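Local coordinates for NreA (Staphylococcus aureus subsp. aureus, PDB 6K2H), which probably acts as a GAF-domain nitrate sensor in bacterial signalling, here in a form mutated in the nitrate-binding site, at residues 8-20 and 41-53. The protein carries 1 engineered substitution. Residues are numbered along the deposited sequence; the frame is centred on the assembly and turned at random. Where two conformers were deposited one is given.
With EDO (1,2-ethanediol), chain B.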
loop_
_atom_site.group_PDB
_atom_site.type_symbol
_atom_site.label_atom_id
_atom_site.label_comp_id
_atom_site.label_asym_id
_atom_site.label_seq_id
_atom_site.Cartn_x
_atom_site.Cartn_y
_atom_site.Cartn_z
ATOM N N GLU A 8 -16.152 4.654 5.825
ATOM C CA GLU A 8 -15.440 4.515 7.132
ATOM C C GLU A 8 -14.523 5.706 7.301
ATOM O O GLU A 8 -13.538 5.787 6.621
ATOM C CB GLU A 8 -14.645 3.208 7.168
ATOM C CG GLU A 8 -15.536 1.974 7.081
ATOM C CD GLU A 8 -14.752 0.684 6.931
ATOM O OE1 GLU A 8 -15.006 -0.262 7.711
ATOM O OE2 GLU A 8 -13.885 0.612 6.034
ATOM N N ASP A 9 -14.845 6.624 8.205
ATOM C CA ASP A 9 -14.202 7.945 8.271
ATOM C C ASP A 9 -13.834 8.449 6.878
ATOM O O ASP A 9 -12.710 8.232 6.353
ATOM C CB ASP A 9 -13.006 7.969 9.198
ATOM C CG ASP A 9 -12.447 9.357 9.356
ATOM O OD1 ASP A 9 -11.344 9.589 8.839
ATOM O OD2 ASP A 9 -13.120 10.227 9.966
ATOM N N ARG A 10 -14.839 9.085 6.277
ATOM C CA ARG A 10 -14.742 9.731 4.985
ATOM C C ARG A 10 -13.495 10.604 4.807
ATOM O O ARG A 10 -13.104 10.834 3.688
ATOM C CB ARG A 10 -15.992 10.602 4.738
ATOM C CG ARG A 10 -17.250 9.861 4.279
ATOM C CD ARG A 10 -18.072 10.781 3.377
ATOM N NE ARG A 10 -19.289 10.162 2.836
ATOM C CZ ARG A 10 -20.461 10.033 3.478
ATOM N NH1 ARG A 10 -20.621 10.452 4.738
ATOM N NH2 ARG A 10 -21.490 9.456 2.857
ATOM N N ARG A 11 -12.907 11.110 5.888
ATOM C CA ARG A 11 -11.691 11.926 5.814
ATOM C C ARG A 11 -10.511 11.112 5.304
ATOM O O ARG A 11 -9.731 11.602 4.476
ATOM C CB ARG A 11 -11.357 12.525 7.184
ATOM C CG ARG A 11 -9.956 13.106 7.359
ATOM C CD ARG A 11 -9.783 13.696 8.754
ATOM N NE ARG A 11 -8.375 13.814 9.153
ATOM C CZ ARG A 11 -7.938 14.395 10.273
ATOM N NH1 ARG A 11 -6.629 14.441 10.530
ATOM N NH2 ARG A 11 -8.791 14.935 11.149
ATOM N N PHE A 12 -10.356 9.889 5.814
ATOM C CA PHE A 12 -9.347 8.983 5.216
ATOM C C PHE A 12 -9.593 8.751 3.754
ATOM O O PHE A 12 -8.617 8.835 3.002
ATOM C CB PHE A 12 -9.202 7.656 5.929
ATOM C CG PHE A 12 -8.123 7.678 6.946
ATOM C CD1 PHE A 12 -6.919 7.010 6.736
ATOM C CD2 PHE A 12 -8.274 8.424 8.112
ATOM C CE1 PHE A 12 -5.913 7.065 7.678
ATOM C CE2 PHE A 12 -7.262 8.482 9.063
ATOM C CZ PHE A 12 -6.075 7.807 8.844
ATOM N N GLN A 13 -10.825 8.424 3.339
ATOM C CA GLN A 13 -11.078 8.142 1.920
ATOM C C GLN A 13 -10.782 9.360 1.054
ATOM O O GLN A 13 -10.123 9.273 0.026
ATOM C CB GLN A 13 -12.494 7.684 1.681
ATOM C CG GLN A 13 -12.864 7.321 0.253
ATOM C CD GLN A 13 -12.027 6.166 -0.265
ATOM O OE1 GLN A 13 -11.214 6.318 -1.204
ATOM N NE2 GLN A 13 -12.187 5.006 0.370
ATOM N N GLU A 14 -11.297 10.517 1.462
ATOM C CA GLU A 14 -11.182 11.716 0.617
ATOM C C GLU A 14 -9.746 12.186 0.526
ATOM O O GLU A 14 -9.299 12.656 -0.550
ATOM C CB GLU A 14 -12.019 12.881 1.187
ATOM C CG GLU A 14 -13.522 12.734 1.075
ATOM C CD GLU A 14 -14.295 13.759 1.936
ATOM O OE1 GLU A 14 -13.697 14.473 2.796
ATOM O OE2 GLU A 14 -15.521 13.817 1.773
ATOM N N THR A 15 -9.054 12.155 1.643
ATOM C CA THR A 15 -7.654 12.516 1.666
ATOM C C THR A 15 -6.880 11.542 0.780
ATOM O O THR A 15 -6.021 11.949 0.006
ATOM C CB THR A 15 -7.075 12.474 3.062
ATOM O OG1 THR A 15 -7.814 13.380 3.890
ATOM C CG2 THR A 15 -5.644 12.883 3.048
ATOM N N LEU A 16 -7.215 10.253 0.877
ATOM C CA LEU A 16 -6.485 9.280 0.037
ATOM C C LEU A 16 -6.734 9.583 -1.407
ATOM O O LEU A 16 -5.801 9.574 -2.198
ATOM C CB LEU A 16 -6.820 7.800 0.405
ATOM C CG LEU A 16 -6.037 6.723 -0.369
ATOM C CD1 LEU A 16 -4.531 6.753 -0.054
ATOM C CD2 LEU A 16 -6.612 5.337 -0.133
ATOM N N ASP A 17 -7.963 9.907 -1.792
ATOM C CA ASP A 17 -8.241 10.181 -3.184
ATOM C C ASP A 17 -7.503 11.418 -3.695
ATOM O O ASP A 17 -7.003 11.433 -4.836
ATOM C CB ASP A 17 -9.725 10.426 -3.419
ATOM C CG ASP A 17 -10.579 9.170 -3.284
ATOM O OD1 ASP A 17 -10.156 8.042 -3.556
ATOM O OD2 ASP A 17 -11.781 9.350 -2.996
ATOM N N LYS A 18 -7.453 12.436 -2.842
ATOM C CA LYS A 18 -6.810 13.695 -3.197
ATOM C C LYS A 18 -5.317 13.420 -3.422
ATOM O O LYS A 18 -4.833 13.743 -4.508
ATOM C CB LYS A 18 -6.992 14.724 -2.090
ATOM C CG LYS A 18 -6.437 16.121 -2.388
ATOM C CD LYS A 18 -6.013 16.805 -1.091
ATOM C CE LYS A 18 -7.074 17.672 -0.430
ATOM N NZ LYS A 18 -6.799 19.144 -0.554
ATOM N N ILE A 19 -4.641 12.872 -2.401
ATOM C CA ILE A 19 -3.184 12.558 -2.420
ATOM C C ILE A 19 -2.767 11.672 -3.598
ATOM O O ILE A 19 -1.756 11.938 -4.248
ATOM C CB ILE A 19 -2.691 11.922 -1.105
ATOM C CG1 ILE A 19 -2.833 12.950 0.035
ATOM C CG2 ILE A 19 -1.185 11.606 -1.139
ATOM C CD1 ILE A 19 -2.411 12.423 1.391
ATOM N N ARG A 20 -3.528 10.618 -3.850
ATOM C CA ARG A 20 -3.241 9.728 -4.970
ATOM C C ARG A 20 -3.157 10.562 -6.281
ATOM O O ARG A 20 -2.208 10.452 -7.077
ATOM C CB ARG A 20 -4.313 8.655 -5.083
ATOM C CG ARG A 20 -4.141 7.949 -6.385
ATOM C CD ARG A 20 -5.080 6.862 -6.691
ATOM N NE ARG A 20 -6.424 7.395 -7.080
ATOM C CZ ARG A 20 -6.784 7.775 -8.293
ATOM N NH1 ARG A 20 -5.919 7.821 -9.292
ATOM N NH2 ARG A 20 -8.042 8.141 -8.494
ATOM N N PRO A 41 -5.474 -9.922 11.570
ATOM C CA PRO A 41 -4.691 -9.757 10.358
ATOM C C PRO A 41 -4.648 -8.275 9.972
ATOM O O PRO A 41 -5.264 -7.437 10.650
ATOM C CB PRO A 41 -5.492 -10.522 9.337
ATOM C CG PRO A 41 -6.898 -10.383 9.803
ATOM C CD PRO A 41 -6.843 -10.398 11.302
ATOM N N ILE A 42 -3.961 -8.028 8.884
ATOM C CA ILE A 42 -3.929 -6.673 8.264
ATOM C C ILE A 42 -4.789 -6.708 6.988
ATOM O O ILE A 42 -4.790 -7.705 6.249
ATOM C CB ILE A 42 -2.484 -6.328 7.943
ATOM C CG1 ILE A 42 -1.722 -6.150 9.264
ATOM C CG2 ILE A 42 -2.395 -5.100 7.065
ATOM C CD1 ILE A 42 -0.236 -6.348 9.137
ATOM N N LYS A 43 -5.505 -5.616 6.750
ATOM C CA LYS A 43 -6.307 -5.471 5.551
ATOM C C LYS A 43 -6.115 -4.160 4.899
ATOM O O LYS A 43 -5.741 -3.206 5.552
ATOM C CB LYS A 43 -7.779 -5.687 5.872
ATOM C CG LYS A 43 -7.987 -7.149 6.312
ATOM C CD LYS A 43 -9.443 -7.587 6.294
ATOM C CE LYS A 43 -9.988 -7.771 4.909
ATOM N NZ LYS A 43 -9.935 -9.162 4.389
ATOM N N TRP A 44 -6.376 -4.140 3.590
ATOM C CA TRP A 44 -6.454 -2.893 2.862
ATOM C C TRP A 44 -7.844 -2.303 3.147
ATOM O O TRP A 44 -8.859 -2.848 2.660
ATOM C CB TRP A 44 -6.218 -3.083 1.394
ATOM C CG TRP A 44 -4.872 -3.671 1.052
ATOM C CD1 TRP A 44 -4.609 -4.956 0.727
ATOM C CD2 TRP A 44 -3.630 -2.982 1.081
ATOM N NE1 TRP A 44 -3.214 -5.092 0.481
ATOM C CE2 TRP A 44 -2.609 -3.902 0.753
ATOM C CE3 TRP A 44 -3.272 -1.660 1.410
ATOM C CZ2 TRP A 44 -1.261 -3.519 0.661
ATOM C CZ3 TRP A 44 -1.970 -1.293 1.357
ATOM C CH2 TRP A 44 -0.960 -2.201 0.980
ATOM N N HIS A 45 -7.851 -1.268 3.960
ATOM C CA HIS A 45 -9.070 -0.651 4.515
ATOM C C HIS A 45 -9.621 0.393 3.531
ATOM O O HIS A 45 -10.839 0.527 3.409
ATOM C CB HIS A 45 -8.839 0.036 5.883
ATOM C CG HIS A 45 -8.830 -0.897 7.075
ATOM N ND1 HIS A 45 -7.890 -1.884 7.245
ATOM C CD2 HIS A 45 -9.656 -0.989 8.148
ATOM C CE1 HIS A 45 -8.151 -2.574 8.341
ATOM N NE2 HIS A 45 -9.197 -2.024 8.931
ATOM N N TYR A 46 -8.723 1.150 2.940
ATOM C CA TYR A 46 -9.071 2.217 1.950
ATOM C C TYR A 46 -8.315 2.051 0.683
ATOM O O TYR A 46 -7.145 1.688 0.707
ATOM C CB TYR A 46 -8.815 3.630 2.504
ATOM C CG TYR A 46 -9.536 3.923 3.773
ATOM C CD1 TYR A 46 -10.836 4.345 3.751
ATOM C CD2 TYR A 46 -8.918 3.715 5.011
ATOM C CE1 TYR A 46 -11.523 4.593 4.934
ATOM C CE2 TYR A 46 -9.592 3.949 6.201
ATOM C CZ TYR A 46 -10.903 4.341 6.153
ATOM O OH TYR A 46 -11.520 4.599 7.343
ATOM N N VAL A 47 -8.967 2.278 -0.460
ATOM C CA VAL A 47 -8.283 2.238 -1.755
ATOM C C VAL A 47 -8.731 3.447 -2.591
ATOM O O VAL A 47 -9.853 4.003 -2.335
ATOM C CB VAL A 47 -8.524 0.955 -2.591
ATOM C CG1 VAL A 47 -7.976 -0.285 -1.952
ATOM C CG2 VAL A 47 -9.979 0.803 -2.950
ATOM N N SER A 48 -7.939 3.829 -3.589
ATOM C CA SER A 48 -8.344 4.998 -4.448
ATOM C C SER A 48 -7.841 4.651 -5.815
ATOM O O SER A 48 -6.720 4.093 -5.958
ATOM C CB SER A 48 -7.751 6.289 -3.940
ATOM O OG SER A 48 -7.997 7.347 -4.858
ATOM N N GLY A 49 -8.657 4.890 -6.835
ATOM C CA GLY A 49 -8.261 4.480 -8.191
ATOM C C GLY A 49 -8.317 2.956 -8.441
ATOM O O GLY A 49 -7.781 2.458 -9.432
ATOM N N ASN A 50 -9.031 2.247 -7.614
ATOM C CA ASN A 50 -9.164 0.820 -7.714
ATOM C C ASN A 50 -9.981 0.430 -8.920
ATOM O O ASN A 50 -11.017 1.072 -9.249
ATOM C CB ASN A 50 -9.764 0.203 -6.445
ATOM C CG ASN A 50 -11.173 0.677 -6.140
ATOM O OD1 ASN A 50 -11.418 1.887 -5.997
ATOM N ND2 ASN A 50 -12.090 -0.245 -6.023
ATOM N N LYS A 51 -9.563 -0.663 -9.530
ATOM C CA LYS A 51 -10.320 -1.232 -10.641
ATOM C C LYS A 51 -11.461 -2.127 -10.156
ATOM O O LYS A 51 -12.467 -2.278 -10.871
ATOM C CB LYS A 51 -9.442 -2.010 -11.598
ATOM C CG LYS A 51 -8.351 -1.154 -12.210
ATOM C CD LYS A 51 -7.692 -1.762 -13.383
ATOM C CE LYS A 51 -6.902 -3.011 -12.970
ATOM N NZ LYS A 51 -6.420 -3.707 -14.173
ATOM N N ASN A 52 -11.315 -2.784 -8.996
ATOM C CA ASN A 52 -12.307 -3.726 -8.547
ATOM C C ASN A 52 -12.293 -3.784 -7.044
ATOM O O ASN A 52 -11.535 -3.082 -6.409
ATOM C CB ASN A 52 -12.084 -5.107 -9.159
ATOM C CG ASN A 52 -10.702 -5.641 -8.860
ATOM O OD1 ASN A 52 -10.499 -6.000 -7.725
ATOM N ND2 ASN A 52 -9.740 -5.608 -9.844
ATOM N N ASN A 53 -13.153 -4.619 -6.451
ATOM C CA ASN A 53 -13.250 -4.690 -4.990
ATOM C C ASN A 53 -12.656 -5.944 -4.386
ATOM O O ASN A 53 -12.885 -6.284 -3.226
ATOM C CB ASN A 53 -14.724 -4.586 -4.605
ATOM C CG ASN A 53 -15.265 -3.192 -4.812
ATOM O OD1 ASN A 53 -16.482 -3.031 -5.025
ATOM N ND2 ASN A 53 -14.394 -2.164 -4.731
HETATM C C1 EDO B . -0.984 -7.212 -0.269
HETATM O O1 EDO B . -1.774 -7.062 -1.231
HETATM C C2 EDO B . 0.289 -6.726 -0.469
HETATM O O2 EDO B . 0.680 -6.602 0.823
#
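The buried S48 OG sits between D17 and R20 and bonds to both. S48 OG donates to D17 OD1 at 2.6 Å, on the anti side of the carboxylate. R20 NE donates to S48 OG at 2.7 Å, with the hydrogen nearly in line (164°) and OG in the guanidinium plane. The R20 chain is extended to CD and then bends (chi3 75°), which turns NE to the serine. G49 CA lies against one guanidinium face, offset toward its rim, 3.6 Å from R20 CZ.

Packing centres on Y46. F12 CB lies over one face of the Y46 ring, 3.8 Å from that ring's centroid, a CH-pi contact. The two rings are slid apart and barely overlap. L16 CD2 meets Y46 CB at 3.8 Å, and L16 CG packs on S48 CB. At the poorly ordered first modelled residue, E8, Y46 OH lies near E8 O, but the position of that carbonyl is uncertain.

The contact joins helix 10-23 to strand 42-48, an outermost strand of the antiparallel GAF sheet. The axes of segments 10-20 and 42-48 come within 7.8 Å. H45 and Y46 form a classic beta bulge opposite I30. The L16 side chain also touches A28 of strand 27-33 and L120 of strand 115-124.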